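Local coordinates for protein Afp3 (Serratia entomophila, PDB 6RBN) that probably forms part of the contractile sheath that surrounds the inner tube of the anti-feeding prophage, a phage-tail-like injection particle, at residues N320-F325 and L330-S335; G279-E284 and A292-N297. All blocks are in the same frame, centred on the assembly; numbering follows the deposited sequence.

Both contacts lie in the part of the chain related to the subtilisin-like domain of phage tail sheath proteins, and they follow one another in sequence: 279-284 with 292-297 is complete before 320-325 meets 330-335. Their centres are about 12 Å apart, on the same side of the chain's centre. Contact 2 sets the end of helix 271-284 against the loop that follows it; contact 1 is the hairpin of strands 322-325 and 329-332. The segment 292-297 lies between the helix and the hairpin, with L296 N probably hydrogen-bonded to L330 O and N293 packed against W333. Helix, loop and hairpin are thus layered, and N293 and W333 both also reach the chain of Afp2.

Contact 1 of 2, residues N320-F325 and L330-S335; sequences NVIRHF and LVVWGS
The indole of W333 takes the ring of F325 on one face: F325 CZ sits 3.8 Å above the indole plane, over its centre. The pair is T-shaped, with the edge of F325 directed at W333, ring planes 64° apart and the F325 ring centroid 5.0 Å from that of the six-membered ring of W333. At its own edge the F325 ring meets V331, which wedges CB and CG2 against CD2. R323 approaches the indole obliquely with its aliphatic part, R323 CG lying 3.8 Å from W333 CD1. Its chain then bends at chi2 (-72°) and again at chi3, which turns the guanidinium, its plane well off that of the indole, toward Q311 and N308 of the same chain. R323 and V331 point to one face of the hairpin, and the rings of F325 and W333 gather beside them; V7 and P8 of a second copy of this protein pack on R323 and W333, and the Afp2 chain also reaches F325 and W333.

I322, H324, L330 and V332 lie on the other side. The imidazole of H324 receives L330 CD2 at its edge, in the ring plane, 3.6 Å from H324 CD2. I322 reaches across with its CD1 branch to CG2 and CB of V332.

R323 and V331 form the hydrogen-bonded pair: R323 N gives to V331 O at 3.0 Å, and V331 N returns a bond to R323 O. L330 CA adds a CH...O contact to R323 O. On the far side of the I322-V332 pair, away from the turn, W333 N gives only a weak bond to V321 O, and N320 turns its amide NH2 to the carbonyl of R336. The strands run at 141° to each other, a twisted, two-stranded antiparallel beta hairpin within the subtilisin-like region of a tail sheath protein.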
# COMPACT_ATOMS: atom_id res chain seq x y z
N ASN D 320 -15.05 -3.53 73.61
CA ASN D 320 -15.22 -4.47 72.50
C ASN D 320 -15.66 -5.86 72.98
O ASN D 320 -14.91 -6.84 72.94
CB ASN D 320 -13.94 -4.57 71.67
CG ASN D 320 -13.59 -3.27 71.00
OD1 ASN D 320 -14.46 -2.54 70.53
ND2 ASN D 320 -12.30 -2.96 70.93
N VAL D 321 -16.89 -5.90 73.48
CA VAL D 321 -17.40 -7.07 74.18
C VAL D 321 -17.62 -8.23 73.22
O VAL D 321 -18.14 -8.07 72.11
CB VAL D 321 -18.70 -6.69 74.91
CG1 VAL D 321 -19.28 -7.87 75.61
CG2 VAL D 321 -18.45 -5.56 75.89
N ILE D 322 -17.18 -9.42 73.64
CA ILE D 322 -17.55 -10.68 73.00
C ILE D 322 -18.96 -11.03 73.47
O ILE D 322 -19.17 -11.35 74.64
CB ILE D 322 -16.57 -11.80 73.37
CG1 ILE D 322 -15.13 -11.39 73.08
CG2 ILE D 322 -16.92 -13.06 72.61
CD1 ILE D 322 -14.85 -11.12 71.64
N ARG D 323 -19.92 -10.99 72.55
CA ARG D 323 -21.32 -11.23 72.88
C ARG D 323 -21.74 -12.62 72.45
O ARG D 323 -21.12 -13.25 71.59
CB ARG D 323 -22.22 -10.19 72.19
CG ARG D 323 -22.05 -8.78 72.70
CD ARG D 323 -22.62 -8.63 74.09
NE ARG D 323 -24.05 -8.90 74.11
CZ ARG D 323 -24.99 -7.99 73.86
NH1 ARG D 323 -24.64 -6.75 73.57
NH2 ARG D 323 -26.27 -8.32 73.90
N HIS D 324 -22.82 -13.11 73.06
CA HIS D 324 -23.43 -14.37 72.69
C HIS D 324 -24.79 -14.11 72.05
O HIS D 324 -25.66 -13.49 72.67
CB HIS D 324 -23.59 -15.30 73.89
CG HIS D 324 -24.09 -16.67 73.53
ND1 HIS D 324 -25.42 -16.96 73.39
CD2 HIS D 324 -23.42 -17.81 73.26
CE1 HIS D 324 -25.56 -18.23 73.06
NE2 HIS D 324 -24.36 -18.77 72.98
N PHE D 325 -24.96 -14.58 70.82
CA PHE D 325 -26.23 -14.56 70.13
C PHE D 325 -26.69 -16.00 69.95
O PHE D 325 -25.88 -16.88 69.64
CB PHE D 325 -26.12 -13.85 68.79
CG PHE D 325 -25.81 -12.39 68.91
CD1 PHE D 325 -26.80 -11.48 69.20
CD2 PHE D 325 -24.51 -11.93 68.75
CE1 PHE D 325 -26.52 -10.14 69.32
CE2 PHE D 325 -24.22 -10.59 68.87
CZ PHE D 325 -25.23 -9.69 69.16
N LEU D 330 -20.88 -17.28 69.44
CA LEU D 330 -20.05 -16.26 70.07
C LEU D 330 -19.52 -15.34 68.99
O LEU D 330 -18.70 -15.76 68.17
CB LEU D 330 -18.91 -16.87 70.87
CG LEU D 330 -19.30 -17.64 72.13
CD1 LEU D 330 -18.08 -18.22 72.79
CD2 LEU D 330 -20.03 -16.72 73.07
N VAL D 331 -19.98 -14.10 68.99
CA VAL D 331 -19.63 -13.12 67.97
C VAL D 331 -18.85 -12.00 68.63
O VAL D 331 -19.28 -11.45 69.65
CB VAL D 331 -20.90 -12.58 67.28
CG1 VAL D 331 -20.56 -11.52 66.26
CG2 VAL D 331 -21.68 -13.70 66.64
N VAL D 332 -17.69 -11.67 68.07
CA VAL D 332 -16.97 -10.48 68.51
C VAL D 332 -17.76 -9.24 68.08
O VAL D 332 -18.27 -9.16 66.96
CB VAL D 332 -15.53 -10.49 67.97
CG1 VAL D 332 -15.48 -10.66 66.47
CG2 VAL D 332 -14.79 -9.23 68.38
N TRP D 333 -17.94 -8.31 69.02
CA TRP D 333 -18.99 -7.30 68.85
C TRP D 333 -18.44 -5.97 69.36
O TRP D 333 -18.57 -5.65 70.54
CB TRP D 333 -20.24 -7.74 69.60
CG TRP D 333 -21.48 -7.00 69.28
CD1 TRP D 333 -22.10 -6.07 70.05
CD2 TRP D 333 -22.29 -7.16 68.12
NE1 TRP D 333 -23.24 -5.63 69.44
CE2 TRP D 333 -23.38 -6.28 68.24
CE3 TRP D 333 -22.19 -7.95 66.97
CZ2 TRP D 333 -24.36 -6.18 67.27
CZ3 TRP D 333 -23.17 -7.84 66.01
CH2 TRP D 333 -24.24 -6.96 66.16
N GLY D 334 -17.85 -5.20 68.46
CA GLY D 334 -17.21 -3.95 68.81
C GLY D 334 -15.89 -3.79 68.08
O GLY D 334 -15.11 -4.74 68.01
N SER D 335 -15.64 -2.60 67.54
CA SER D 335 -14.43 -2.35 66.76
C SER D 335 -13.85 -0.98 67.08
O SER D 335 -13.49 -0.22 66.19
CB SER D 335 -14.72 -2.49 65.27
OG SER D 335 -15.59 -1.46 64.85

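Contact 2 of 2, residues G279-E284 and A292-N297; sequences GKTDGE and ANVVLN
K280 reaches N297 because its side chain leaves the helix with CG anti to the backbone N (chi1 -175°) and stays extended through chi2, bending only at chi3 (-75°). The ammonium thereby arrives at the side-chain end of N297, the two side chains crossing at about a right angle. T281, with chi1 near -57°, keeps OG1 anti to its carbonyl carbon; the hydroxyl is hydrogen-bonded to V277 O one turn back in the helix. The CG2 branch of V294 comes within 3.5 Å of T281 OG1, the two side chains crossing obliquely. The other methyl, V294 CG1, lies near K280 CD, 4.3 Å away.

This is a helix end resting on the irregular segment that follows it: 279-284 closes helix 271-284, whereas the segment 292-297 belongs to the loop leading to strand 301-302, both in the subtilisin-like region of the sheath protein. T281 and V294 are nearest in register, yet their CA atoms are 8.0 Å apart, so side chains alone bridge the gap. V294 also packs on V277 of the same helix, while P291 touches T281. The backbone N of N297 is held by the side-chain OD1 of N121.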
# COMPACT_ATOMS: atom_id res chain seq x y z
N GLY D 279 -6.60 -12.19 61.13
CA GLY D 279 -6.03 -12.78 59.93
C GLY D 279 -7.08 -13.37 59.02
O GLY D 279 -6.89 -13.43 57.80
N LYS D 280 -8.19 -13.83 59.59
CA LYS D 280 -9.29 -14.33 58.77
C LYS D 280 -10.01 -13.20 58.06
O LYS D 280 -10.38 -13.32 56.89
CB LYS D 280 -10.27 -15.12 59.64
CG LYS D 280 -11.39 -15.78 58.87
CD LYS D 280 -12.39 -16.41 59.80
CE LYS D 280 -11.86 -17.69 60.40
NZ LYS D 280 -12.89 -18.36 61.23
N THR D 281 -10.20 -12.07 58.75
CA THR D 281 -10.94 -10.95 58.17
C THR D 281 -10.11 -10.24 57.12
O THR D 281 -10.62 -9.84 56.06
CB THR D 281 -11.35 -9.99 59.28
OG1 THR D 281 -12.13 -10.69 60.25
CG2 THR D 281 -12.19 -8.84 58.74
N ASP D 282 -8.81 -10.07 57.37
CA ASP D 282 -7.94 -9.36 56.44
C ASP D 282 -7.72 -10.16 55.17
O ASP D 282 -7.56 -9.59 54.08
CB ASP D 282 -6.61 -9.02 57.10
CG ASP D 282 -6.76 -8.08 58.27
OD1 ASP D 282 -7.76 -7.33 58.30
OD2 ASP D 282 -5.89 -8.09 59.16
N GLY D 283 -7.69 -11.49 55.28
CA GLY D 283 -7.52 -12.32 54.10
C GLY D 283 -8.76 -12.35 53.23
O GLY D 283 -8.67 -12.44 52.00
N GLU D 284 -9.94 -12.28 53.85
CA GLU D 284 -11.20 -12.38 53.13
C GLU D 284 -11.80 -11.04 52.75
O GLU D 284 -12.50 -10.95 51.74
CB GLU D 284 -12.21 -13.17 53.97
CG GLU D 284 -11.85 -14.62 54.18
CD GLU D 284 -12.84 -15.34 55.07
OE1 GLU D 284 -13.75 -14.67 55.61
OE2 GLU D 284 -12.70 -16.57 55.25
N ALA D 292 -15.58 -7.38 63.32
CA ALA D 292 -16.53 -7.41 64.42
C ALA D 292 -17.86 -8.08 64.07
O ALA D 292 -18.90 -7.67 64.59
CB ALA D 292 -16.77 -6.00 64.94
N ASN D 293 -17.86 -9.07 63.18
CA ASN D 293 -19.00 -9.98 63.08
C ASN D 293 -18.54 -11.42 62.88
O ASN D 293 -19.28 -12.22 62.31
CB ASN D 293 -19.95 -9.61 61.95
CG ASN D 293 -20.93 -8.53 62.33
OD1 ASN D 293 -21.46 -8.54 63.44
ND2 ASN D 293 -21.19 -7.62 61.42
N VAL D 294 -17.36 -11.75 63.33
CA VAL D 294 -16.80 -13.08 63.12
C VAL D 294 -17.25 -13.98 64.27
O VAL D 294 -17.12 -13.61 65.44
CB VAL D 294 -15.27 -13.01 63.02
CG1 VAL D 294 -14.68 -14.40 62.80
CG2 VAL D 294 -14.86 -12.08 61.89
N VAL D 295 -17.78 -15.14 63.93
CA VAL D 295 -18.18 -16.13 64.91
C VAL D 295 -16.95 -16.92 65.32
O VAL D 295 -16.23 -17.45 64.46
CB VAL D 295 -19.29 -17.04 64.36
CG1 VAL D 295 -19.64 -18.12 65.36
CG2 VAL D 295 -20.51 -16.23 64.00
N LEU D 296 -16.70 -17.01 66.62
CA LEU D 296 -15.49 -17.64 67.13
C LEU D 296 -15.63 -19.16 67.05
O LEU D 296 -16.53 -19.74 67.65
CB LEU D 296 -15.24 -17.20 68.57
CG LEU D 296 -15.01 -15.70 68.77
CD1 LEU D 296 -14.91 -15.37 70.24
CD2 LEU D 296 -13.78 -15.24 68.03
N ASN D 297 -14.73 -19.80 66.31
CA ASN D 297 -14.71 -21.25 66.22
C ASN D 297 -14.07 -21.83 67.47
O ASN D 297 -13.41 -21.14 68.25
CB ASN D 297 -13.94 -21.71 64.99
CG ASN D 297 -14.63 -21.34 63.70
OD1 ASN D 297 -15.85 -21.44 63.59
ND2 ASN D 297 -13.85 -20.91 62.72